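Local coordinates for N-terminal acetyltransferase-like protein (Chaetomium thermophilum, PDB 5NNP), which is probably the TPR-repeat auxiliary subunit of an N-terminal acetyltransferase A complex, a helical scaffold associated with transferase activity, at residues 146-156 with 165-173; 371-382 with 393-403. All blocks are in the same frame, centred on the assembly; numbering follows the deposited sequence.

Interaction 1 of 2, residues 146-156 with 165-173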
loop_
_atom_site.group_PDB
_atom_site.type_symbol
_atom_site.label_atom_id
_atom_site.label_comp_id
_atom_site.label_asym_id
_atom_site.label_seq_id
_atom_site.Cartn_x
_atom_site.Cartn_y
_atom_site.Cartn_z
ATOM N N ARG A 146 3.010 14.282 27.391
ATOM C CA ARG A 146 1.725 13.842 26.844
ATOM C C ARG A 146 1.833 12.599 25.963
ATOM O O ARG A 146 0.939 11.764 25.989
ATOM C CB ARG A 146 1.031 14.958 26.053
ATOM C CG ARG A 146 -0.329 14.537 25.497
ATOM C CD ARG A 146 -1.211 15.690 25.003
ATOM N NE ARG A 146 -2.613 15.274 24.842
ATOM C CZ ARG A 146 -3.630 16.104 24.618
ATOM N NH1 ARG A 146 -4.860 15.625 24.507
ATOM N NH2 ARG A 146 -3.431 17.414 24.507
ATOM N N GLN A 147 2.919 12.462 25.208
ATOM C CA GLN A 147 3.120 11.291 24.336
ATOM C C GLN A 147 2.886 9.983 25.040
ATOM O O GLN A 147 2.324 9.053 24.475
ATOM C CB GLN A 147 4.533 11.229 23.785
ATOM C CG GLN A 147 4.940 12.324 22.870
ATOM C CD GLN A 147 6.396 12.184 22.498
ATOM O OE1 GLN A 147 6.969 11.097 22.606
ATOM N NE2 GLN A 147 7.011 13.286 22.082
ATOM N N ASN A 148 3.364 9.892 26.269
ATOM C CA ASN A 148 3.250 8.649 27.014
ATOM C C ASN A 148 1.822 8.312 27.396
ATOM O O ASN A 148 1.530 7.145 27.596
ATOM C CB ASN A 148 4.120 8.694 28.264
ATOM C CG ASN A 148 5.589 8.802 27.929
ATOM O OD1 ASN A 148 6.035 8.262 26.923
ATOM N ND2 ASN A 148 6.347 9.506 28.766
ATOM N N TRP A 149 0.934 9.308 27.494
ATOM C CA TRP A 149 -0.485 9.017 27.773
ATOM C C TRP A 149 -1.144 8.474 26.518
ATOM O O TRP A 149 -1.816 7.431 26.544
ATOM C CB TRP A 149 -1.240 10.246 28.269
ATOM C CG TRP A 149 -0.803 10.679 29.624
ATOM C CD1 TRP A 149 0.257 11.484 29.916
ATOM C CD2 TRP A 149 -1.414 10.347 30.885
ATOM N NE1 TRP A 149 0.356 11.660 31.266
ATOM C CE2 TRP A 149 -0.654 10.974 31.889
ATOM C CE3 TRP A 149 -2.524 9.567 31.263
ATOM C CZ2 TRP A 149 -0.959 10.850 33.251
ATOM C CZ3 TRP A 149 -2.825 9.441 32.610
ATOM C CH2 TRP A 149 -2.045 10.081 33.589
ATOM N N THR A 150 -0.937 9.196 25.421
ATOM C CA THR A 150 -1.448 8.804 24.107
ATOM C C THR A 150 -0.999 7.397 23.702
ATOM O O THR A 150 -1.805 6.598 23.238
ATOM C CB THR A 150 -0.999 9.797 23.046
ATOM O OG1 THR A 150 -1.459 11.088 23.427
ATOM C CG2 THR A 150 -1.554 9.426 21.658
ATOM N N ALA A 151 0.287 7.109 23.903
ATOM C CA ALA A 151 0.849 5.790 23.634
ATOM C C ALA A 151 0.138 4.674 24.405
ATOM O O ALA A 151 -0.164 3.631 23.830
ATOM C CB ALA A 151 2.335 5.781 23.958
ATOM N N LEU A 152 -0.130 4.894 25.698
ATOM C CA LEU A 152 -0.839 3.895 26.493
ATOM C C LEU A 152 -2.277 3.759 26.004
ATOM O O LEU A 152 -2.809 2.655 25.977
ATOM C CB LEU A 152 -0.823 4.221 27.995
ATOM C CG LEU A 152 -1.704 3.275 28.853
ATOM C CD1 LEU A 152 -1.246 1.799 28.795
ATOM C CD2 LEU A 152 -1.860 3.737 30.292
ATOM N N ALA A 153 -2.899 4.864 25.601
ATOM C CA ALA A 153 -4.213 4.795 24.960
ATOM C C ALA A 153 -4.176 3.981 23.646
ATOM O O ALA A 153 -5.054 3.148 23.395
ATOM C CB ALA A 153 -4.738 6.176 24.704
ATOM N N ILE A 154 -3.143 4.204 22.830
ATOM C CA ILE A 154 -2.985 3.446 21.589
ATOM C C ILE A 154 -2.825 1.939 21.857
ATOM O O ILE A 154 -3.454 1.115 21.182
ATOM C CB ILE A 154 -1.781 3.954 20.771
ATOM C CG1 ILE A 154 -2.080 5.335 20.188
ATOM C CG2 ILE A 154 -1.437 2.994 19.661
ATOM C CD1 ILE A 154 -0.851 6.168 19.960
ATOM N N ALA A 155 -2.007 1.581 22.847
ATOM C CA ALA A 155 -1.782 0.173 23.173
ATOM C C ALA A 155 -3.081 -0.501 23.577
ATOM O O ALA A 155 -3.371 -1.630 23.152
ATOM C CB ALA A 155 -0.769 0.034 24.270
ATOM N N TYR A 156 -3.863 0.191 24.405
ATOM C CA TYR A 156 -5.163 -0.330 24.819
ATOM C C TYR A 156 -6.090 -0.489 23.618
ATOM O O TYR A 156 -6.749 -1.514 23.455
ATOM C CB TYR A 156 -5.815 0.596 25.843
ATOM C CG TYR A 156 -5.402 0.366 27.271
ATOM C CD1 TYR A 156 -5.312 -0.915 27.797
ATOM C CD2 TYR A 156 -5.130 1.435 28.107
ATOM C CE1 TYR A 156 -4.949 -1.115 29.131
ATOM C CE2 TYR A 156 -4.761 1.249 29.410
ATOM C CZ TYR A 156 -4.671 -0.017 29.924
ATOM O OH TYR A 156 -4.294 -0.158 31.234
ATOM N N ALA A 165 -8.874 2.730 26.590
ATOM C CA ALA A 165 -8.149 3.707 25.794
ATOM C C ALA A 165 -8.824 5.079 25.878
ATOM O O ALA A 165 -8.154 6.115 25.944
ATOM C CB ALA A 165 -8.039 3.249 24.346
ATOM N N GLU A 166 -10.149 5.092 25.866
ATOM C CA GLU A 166 -10.852 6.352 25.996
ATOM C C GLU A 166 -10.605 6.971 27.381
ATOM O O GLU A 166 -10.398 8.176 27.520
ATOM C CB GLU A 166 -12.342 6.175 25.754
ATOM C CG GLU A 166 -13.045 7.509 25.699
ATOM C CD GLU A 166 -14.539 7.402 25.677
ATOM O OE1 GLU A 166 -15.065 6.326 25.295
ATOM O OE2 GLU A 166 -15.181 8.408 26.045
ATOM N N HIS A 167 -10.603 6.121 28.396
ATOM C CA HIS A 167 -10.341 6.531 29.768
ATOM C C HIS A 167 -8.973 7.214 29.928
ATOM O O HIS A 167 -8.854 8.233 30.605
ATOM C CB HIS A 167 -10.444 5.306 30.680
ATOM C CG HIS A 167 -10.152 5.590 32.119
ATOM N ND1 HIS A 167 -9.058 5.063 32.770
ATOM C CD2 HIS A 167 -10.813 6.332 33.036
ATOM C CE1 HIS A 167 -9.057 5.469 34.026
ATOM N NE2 HIS A 167 -10.110 6.241 34.212
ATOM N N ILE A 168 -7.943 6.645 29.301
ATOM C CA ILE A 168 -6.594 7.188 29.407
ATOM C C ILE A 168 -6.541 8.549 28.731
ATOM O O ILE A 168 -5.944 9.485 29.270
ATOM C CB ILE A 168 -5.547 6.239 28.793
ATOM C CG1 ILE A 168 -5.435 4.958 29.629
ATOM C CG2 ILE A 168 -4.195 6.905 28.701
ATOM C CD1 ILE A 168 -5.288 5.221 31.157
ATOM N N LEU A 169 -7.203 8.671 27.576
ATOM C CA LEU A 169 -7.251 9.930 26.839
ATOM C C LEU A 169 -7.984 11.007 27.621
ATOM O O LEU A 169 -7.507 12.147 27.725
ATOM C CB LEU A 169 -7.910 9.738 25.477
ATOM C CG LEU A 169 -7.015 9.044 24.443
ATOM C CD1 LEU A 169 -7.800 8.625 23.198
ATOM C CD2 LEU A 169 -5.856 9.934 24.069
ATOM N N THR A 170 -9.141 10.650 28.176
ATOM C CA THR A 170 -9.909 11.621 28.925
ATOM C C THR A 170 -9.202 11.998 30.225
ATOM O O THR A 170 -9.304 13.141 30.686
ATOM C CB THR A 170 -11.312 11.107 29.265
ATOM O OG1 THR A 170 -12.037 10.827 28.059
ATOM C CG2 THR A 170 -12.064 12.156 30.102
ATOM N N THR A 171 -8.488 11.049 30.825
ATOM C CA THR A 171 -7.798 11.337 32.082
ATOM C C THR A 171 -6.765 12.432 31.857
ATOM O O THR A 171 -6.665 13.367 32.656
ATOM C CB THR A 171 -7.129 10.083 32.681
ATOM O OG1 THR A 171 -8.149 9.169 33.097
ATOM C CG2 THR A 171 -6.283 10.439 33.896
ATOM N N TYR A 172 -6.033 12.338 30.747
ATOM C CA TYR A 172 -5.072 13.378 30.409
ATOM C C TYR A 172 -5.745 14.739 30.269
ATOM O O TYR A 172 -5.336 15.706 30.916
ATOM C CB TYR A 172 -4.301 13.067 29.121
ATOM C CG TYR A 172 -3.285 14.144 28.890
ATOM C CD1 TYR A 172 -2.069 14.106 29.541
ATOM C CD2 TYR A 172 -3.574 15.252 28.108
ATOM C CE1 TYR A 172 -1.149 15.110 29.391
ATOM C CE2 TYR A 172 -2.655 16.267 27.949
ATOM C CZ TYR A 172 -1.443 16.187 28.596
ATOM O OH TYR A 172 -0.505 17.182 28.462
ATOM N N GLU A 173 -6.777 14.805 29.432
ATOM C CA GLU A 173 -7.504 16.051 29.208
ATOM C C GLU A 173 -7.984 16.680 30.503
ATOM O O GLU A 173 -8.058 17.897 30.635
ATOM C CB GLU A 173 -8.709 15.825 28.304
ATOM C CG GLU A 173 -8.396 15.421 26.877
ATOM C CD GLU A 173 -9.658 15.286 26.053
ATOM O OE1 GLU A 173 -9.741 14.371 25.209
ATOM O OE2 GLU A 173 -10.581 16.099 26.258
HETATM O O HOH W 1 -5.859 13.059 25.474
#

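Interaction 2 of 2, residues 371-382 with 393-403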
loop_
_atom_site.group_PDB
_atom_site.type_symbol
_atom_site.label_atom_id
_atom_site.label_comp_id
_atom_site.label_asym_id
_atom_site.label_seq_id
_atom_site.Cartn_x
_atom_site.Cartn_y
_atom_site.Cartn_z
ATOM N N LYS A 371 -10.972 15.636 -34.464
ATOM C CA LYS A 371 -11.122 14.486 -35.354
ATOM C C LYS A 371 -10.230 13.327 -34.941
ATOM O O LYS A 371 -10.638 12.168 -34.989
ATOM C CB LYS A 371 -10.810 14.869 -36.802
ATOM C CG LYS A 371 -10.798 13.674 -37.740
ATOM C CD LYS A 371 -10.912 14.095 -39.199
ATOM C CE LYS A 371 -11.133 12.888 -40.112
ATOM N NZ LYS A 371 -11.363 13.260 -41.533
ATOM N N GLY A 372 -9.000 13.649 -34.553
ATOM C CA GLY A 372 -8.103 12.653 -33.996
ATOM C C GLY A 372 -8.709 12.015 -32.758
ATOM O O GLY A 372 -8.689 10.796 -32.603
ATOM N N ALA A 373 -9.287 12.843 -31.892
ATOM C CA ALA A 373 -9.799 12.369 -30.609
ATOM C C ALA A 373 -10.988 11.407 -30.781
ATOM O O ALA A 373 -11.099 10.423 -30.055
ATOM C CB ALA A 373 -10.180 13.569 -29.704
ATOM N N ALA A 374 -11.860 11.677 -31.746
ATOM C CA ALA A 374 -12.974 10.775 -32.029
ATOM C C ALA A 374 -12.492 9.492 -32.694
ATOM O O ALA A 374 -12.969 8.413 -32.374
ATOM C CB ALA A 374 -14.014 11.461 -32.909
ATOM N N LEU A 375 -11.558 9.602 -33.631
ATOM C CA LEU A 375 -11.055 8.407 -34.300
ATOM C C LEU A 375 -10.339 7.535 -33.272
ATOM O O LEU A 375 -10.464 6.311 -33.275
ATOM C CB LEU A 375 -10.122 8.765 -35.470
ATOM C CG LEU A 375 -10.745 9.410 -36.721
ATOM C CD1 LEU A 375 -9.651 9.866 -37.675
ATOM C CD2 LEU A 375 -11.702 8.460 -37.448
ATOM N N TYR A 376 -9.600 8.180 -32.377
ATOM C CA TYR A 376 -8.897 7.476 -31.310
ATOM C C TYR A 376 -9.853 6.820 -30.322
ATOM O O TYR A 376 -9.554 5.749 -29.783
ATOM C CB TYR A 376 -7.975 8.432 -30.558
ATOM C CG TYR A 376 -7.136 7.750 -29.508
ATOM C CD1 TYR A 376 -6.238 6.753 -29.853
ATOM C CD2 TYR A 376 -7.227 8.113 -28.175
ATOM C CE1 TYR A 376 -5.461 6.131 -28.896
ATOM C CE2 TYR A 376 -6.457 7.491 -27.212
ATOM C CZ TYR A 376 -5.576 6.503 -27.579
ATOM O OH TYR A 376 -4.805 5.886 -26.626
ATOM N N TYR A 377 -10.991 7.470 -30.066
ATOM C CA TYR A 377 -11.998 6.892 -29.178
ATOM C C TYR A 377 -12.544 5.623 -29.812
ATOM O O TYR A 377 -12.736 4.597 -29.144
ATOM C CB TYR A 377 -13.147 7.862 -28.894
ATOM C CG TYR A 377 -14.186 7.294 -27.939
ATOM C CD1 TYR A 377 -15.182 6.420 -28.387
ATOM C CD2 TYR A 377 -14.173 7.626 -26.593
ATOM C CE1 TYR A 377 -16.127 5.903 -27.513
ATOM C CE2 TYR A 377 -15.106 7.119 -25.719
ATOM C CZ TYR A 377 -16.080 6.258 -26.179
ATOM O OH TYR A 377 -17.010 5.759 -25.289
ATOM N N LEU A 378 -12.808 5.702 -31.108
ATOM C CA LEU A 378 -13.366 4.567 -31.808
ATOM C C LEU A 378 -12.348 3.430 -31.870
ATOM O O LEU A 378 -12.719 2.257 -31.814
ATOM C CB LEU A 378 -13.823 4.977 -33.200
ATOM C CG LEU A 378 -15.136 5.755 -33.202
ATOM C CD1 LEU A 378 -15.308 6.537 -34.492
ATOM C CD2 LEU A 378 -16.300 4.801 -32.974
ATOM N N ALA A 379 -11.066 3.778 -31.961
ATOM C CA ALA A 379 -10.015 2.769 -32.037
ATOM C C ALA A 379 -10.026 1.954 -30.764
ATOM O O ALA A 379 -9.936 0.725 -30.782
ATOM C CB ALA A 379 -8.669 3.407 -32.239
ATOM N N GLN A 380 -10.164 2.659 -29.653
ATOM C CA GLN A 380 -10.140 2.027 -28.353
ATOM C C GLN A 380 -11.425 1.271 -28.067
ATOM O O GLN A 380 -11.391 0.203 -27.463
ATOM C CB GLN A 380 -9.871 3.074 -27.278
ATOM C CG GLN A 380 -8.422 3.461 -27.261
ATOM C CD GLN A 380 -8.108 4.421 -26.172
ATOM O OE1 GLN A 380 -8.606 5.551 -26.149
ATOM N NE2 GLN A 380 -7.279 3.986 -25.243
ATOM N N HIS A 381 -12.548 1.829 -28.507
ATOM C CA HIS A 381 -13.842 1.165 -28.371
ATOM C C HIS A 381 -13.770 -0.260 -28.898
ATOM O O HIS A 381 -14.107 -1.214 -28.205
ATOM C CB HIS A 381 -14.928 1.948 -29.121
ATOM C CG HIS A 381 -16.300 1.350 -29.020
ATOM N ND1 HIS A 381 -17.227 1.763 -28.084
ATOM C CD2 HIS A 381 -16.910 0.389 -29.756
ATOM C CE1 HIS A 381 -18.343 1.074 -28.240
ATOM N NE2 HIS A 381 -18.176 0.233 -29.245
ATOM N N TYR A 382 -13.307 -0.392 -30.131
ATOM C CA TYR A 382 -13.299 -1.674 -30.799
ATOM C C TYR A 382 -12.089 -2.521 -30.437
ATOM O O TYR A 382 -11.951 -3.651 -30.894
ATOM C CB TYR A 382 -13.383 -1.447 -32.296
ATOM C CG TYR A 382 -14.740 -0.943 -32.681
ATOM C CD1 TYR A 382 -15.843 -1.797 -32.676
ATOM C CD2 TYR A 382 -14.935 0.380 -33.024
ATOM C CE1 TYR A 382 -17.101 -1.346 -33.019
ATOM C CE2 TYR A 382 -16.185 0.842 -33.369
ATOM C CZ TYR A 382 -17.267 -0.025 -33.362
ATOM O OH TYR A 382 -18.513 0.440 -33.704
ATOM N N ALA A 393 -10.831 -1.808 -35.221
ATOM C CA ALA A 393 -10.015 -1.017 -34.329
ATOM C C ALA A 393 -8.747 -0.596 -35.068
ATOM O O ALA A 393 -8.314 0.554 -34.988
ATOM C CB ALA A 393 -9.685 -1.801 -33.049
ATOM N N LEU A 394 -8.169 -1.536 -35.805
ATOM C CA LEU A 394 -6.991 -1.259 -36.612
ATOM C C LEU A 394 -7.242 -0.133 -37.597
ATOM O O LEU A 394 -6.425 0.784 -37.712
ATOM C CB LEU A 394 -6.563 -2.506 -37.375
ATOM C CG LEU A 394 -5.165 -3.023 -37.056
ATOM C CD1 LEU A 394 -4.737 -4.046 -38.082
ATOM C CD2 LEU A 394 -4.167 -1.881 -36.956
ATOM N N GLU A 395 -8.364 -0.214 -38.317
ATOM C CA GLU A 395 -8.711 0.804 -39.303
ATOM C C GLU A 395 -8.769 2.181 -38.668
ATOM O O GLU A 395 -8.204 3.132 -39.206
ATOM C CB GLU A 395 -10.051 0.504 -39.968
ATOM C CG GLU A 395 -10.134 -0.853 -40.600
ATOM C CD GLU A 395 -11.562 -1.232 -40.939
ATOM O OE1 GLU A 395 -12.481 -0.455 -40.593
ATOM O OE2 GLU A 395 -11.765 -2.305 -41.547
ATOM N N TYR A 396 -9.459 2.283 -37.530
ATOM C CA TYR A 396 -9.631 3.564 -36.854
ATOM C C TYR A 396 -8.311 4.142 -36.347
ATOM O O TYR A 396 -8.087 5.351 -36.440
ATOM C CB TYR A 396 -10.606 3.440 -35.686
ATOM C CG TYR A 396 -12.062 3.400 -36.084
ATOM C CD1 TYR A 396 -12.670 4.487 -36.692
ATOM C CD2 TYR A 396 -12.834 2.284 -35.827
ATOM C CE1 TYR A 396 -14.014 4.450 -37.048
ATOM C CE2 TYR A 396 -14.162 2.237 -36.179
ATOM C CZ TYR A 396 -14.749 3.318 -36.786
ATOM O OH TYR A 396 -16.080 3.262 -37.121
ATOM N N VAL A 397 -7.439 3.295 -35.810
ATOM C CA VAL A 397 -6.173 3.804 -35.303
ATOM C C VAL A 397 -5.287 4.262 -36.459
ATOM O O VAL A 397 -4.570 5.252 -36.335
ATOM C CB VAL A 397 -5.419 2.768 -34.444
ATOM C CG1 VAL A 397 -4.055 3.282 -34.034
ATOM C CG2 VAL A 397 -6.225 2.435 -33.207
ATOM N N GLU A 398 -5.339 3.550 -37.576
ATOM C CA GLU A 398 -4.557 3.932 -38.747
ATOM C C GLU A 398 -5.006 5.277 -39.331
ATOM O O GLU A 398 -4.173 6.066 -39.795
ATOM C CB GLU A 398 -4.632 2.850 -39.838
ATOM C CG GLU A 398 -3.705 1.660 -39.620
ATOM C CD GLU A 398 -2.226 2.049 -39.545
ATOM O OE1 GLU A 398 -1.413 1.188 -39.165
ATOM O OE2 GLU A 398 -1.866 3.206 -39.872
ATOM N N LYS A 399 -6.310 5.532 -39.314
ATOM C CA LYS A 399 -6.829 6.801 -39.795
ATOM C C LYS A 399 -6.389 7.921 -38.871
ATOM O O LYS A 399 -6.083 9.021 -39.319
ATOM C CB LYS A 399 -8.353 6.772 -39.903
ATOM C CG LYS A 399 -8.879 5.977 -41.089
ATOM C CD LYS A 399 -10.268 6.420 -41.467
ATOM C CE LYS A 399 -10.899 5.511 -42.513
ATOM N NZ LYS A 399 -11.512 4.309 -41.886
ATOM N N ALA A 400 -6.350 7.621 -37.577
ATOM C CA ALA A 400 -5.869 8.552 -36.571
ATOM C C ALA A 400 -4.382 8.870 -36.773
ATOM O O ALA A 400 -3.974 10.035 -36.759
ATOM C CB ALA A 400 -6.116 7.983 -35.189
ATOM N N ILE A 401 -3.581 7.828 -36.975
ATOM C CA ILE A 401 -2.152 7.984 -37.219
ATOM C C ILE A 401 -1.839 8.666 -38.568
ATOM O O ILE A 401 -0.833 9.374 -38.696
ATOM C CB ILE A 401 -1.455 6.620 -37.149
ATOM C CG1 ILE A 401 -1.576 6.065 -35.721
ATOM C CG2 ILE A 401 -0.006 6.733 -37.586
ATOM C CD1 ILE A 401 -1.003 4.682 -35.521
ATOM N N GLU A 402 -2.691 8.471 -39.572
ATOM C CA GLU A 402 -2.602 9.295 -40.769
ATOM C C GLU A 402 -2.693 10.770 -40.405
ATOM O O GLU A 402 -1.960 11.610 -40.920
ATOM C CB GLU A 402 -3.718 8.986 -41.748
ATOM C CG GLU A 402 -3.519 7.782 -42.592
ATOM C CD GLU A 402 -4.436 7.799 -43.791
ATOM O OE1 GLU A 402 -4.491 6.774 -44.508
ATOM O OE2 GLU A 402 -5.094 8.844 -44.013
ATOM N N LEU A 403 -3.630 11.077 -39.522
ATOM C CA LEU A 403 -3.916 12.455 -39.193
ATOM C C LEU A 403 -2.841 13.027 -38.276
ATOM O O LEU A 403 -2.533 14.211 -38.342
ATOM C CB LEU A 403 -5.300 12.551 -38.550
ATOM C CG LEU A 403 -5.781 13.906 -38.043
ATOM C CD1 LEU A 403 -5.827 14.937 -39.160
ATOM C CD2 LEU A 403 -7.139 13.732 -37.391
#

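Interaction 1 of 2, residues 146-156 with 165-173
Tyr172 meets both Arg146 and Trp149 where helices 146-159 and 162-175 pack as an antiparallel helical hairpin, the building unit of TPR-like alpha-alpha superhelices; the axes of the two segments are nearly antiparallel and approach to 8.1 Å. With CG anti to the backbone N (chi1 -177°), the Tyr172 ring reaches toward helix 146-159, to its residues Arg146 and Trp149. Over one of its faces runs the extended chain of Arg146, whose CG makes a CH-pi contact 3.9 Å from the Tyr172 ring centroid. Further along, the Arg146 guanidinium turns a face to the CE2 side of the ring, with Arg146 NE 3.3 Å from Tyr172 CE2 and the two planes 28° apart. Trp149 meets the same ring obliquely: Tyr172 CD1 stands over one face of the indole, 3.5 Å from Trp149 CD1, and the planes are tilted by 56°. The indole is steadied in turn by a hydrogen bond from NE1 to the carbonyl of Pro143. Were Tyr172 replaced by an alanine, the aliphatic part of Arg146 and the indole face would probably lose their shared partner, and the arginine chain would be freer to turn.

Toward the hairpin turn, Ile168 is a knob in the hole formed by Trp149, Leu152, Ala153 and Tyr156. Its CG1 reaches the edge of the Tyr156 ring, and Ile168 CD1 lies 3.8 Å from Leu152 CD2. Small residues let the backbones draw together here, the CA atoms of Ala153 and Ala165 being 4.2 Å apart, while Leu169 CG packs on Ala153 CB at 3.7 Å. No direct hydrogen bond joins the segments. Arg146 NH2 is bonded to His187 on the next helix, whereas NH1 donates to a water, 2.9 Å away, that in turn donates to Leu169 O.

Interaction 2 of 2, residues 371-382 with 393-403
Leu378 and Tyr396 both hold CG anti to their own carbonyl carbon (chi1 -76° and -78°), which brings the tyrosine ring flat against the leucine. Leu378 CB sits over the ring centre, 3.6 Å from the Tyr396 centroid in a CH-pi contact, and Leu378 CD1 continues along the same side chain to 3.5 Å from Tyr396 CE1. Leu375 comes to the ring at its edge through CD2. The Tyr382 ring is nearly parallel to that of Tyr396, at 10°, but slid so far that they scarcely overlap; their CE2 atoms meet at 3.7 Å.

This is the antiparallel helix pair of a predicted TPR repeat. Alanines allow the close approach, with Ala393 CB 3.4 Å from Ala379 O and Leu375 CB resting on Ala400 CB. At the far end, Leu403 CD2 fits against Gly372 N at 3.4 Å and the Lys371 chain.

The Tyr396 hydroxyl has weak bonds to Glu347 and Arg392, beyond the two segments. With no hydrogen bond or salt bridge crossing between them, the contact rests on apolar and ring-face packing.

How the interactions relate
From the N terminus, the chain first closes interaction 1, a short hairpin whose eight intervening residues include the turn between helices 146-159 and 162-175. It then runs on through a long series of helices before interaction 2 closes a second hairpin, between helices 369-381 and 390-403, across ten residues. The two are in series, neither nested nor crossed, and lie on opposite sides of the chain's centre, their centres about 61 Å apart and nearest atoms about 45 Å apart. The helices of interaction 1 lie against neighbours 128-141 and 185-200 and also touch the distant helices 527-534 and 537-547; those of interaction 2 lie against 336-352 and 408-421.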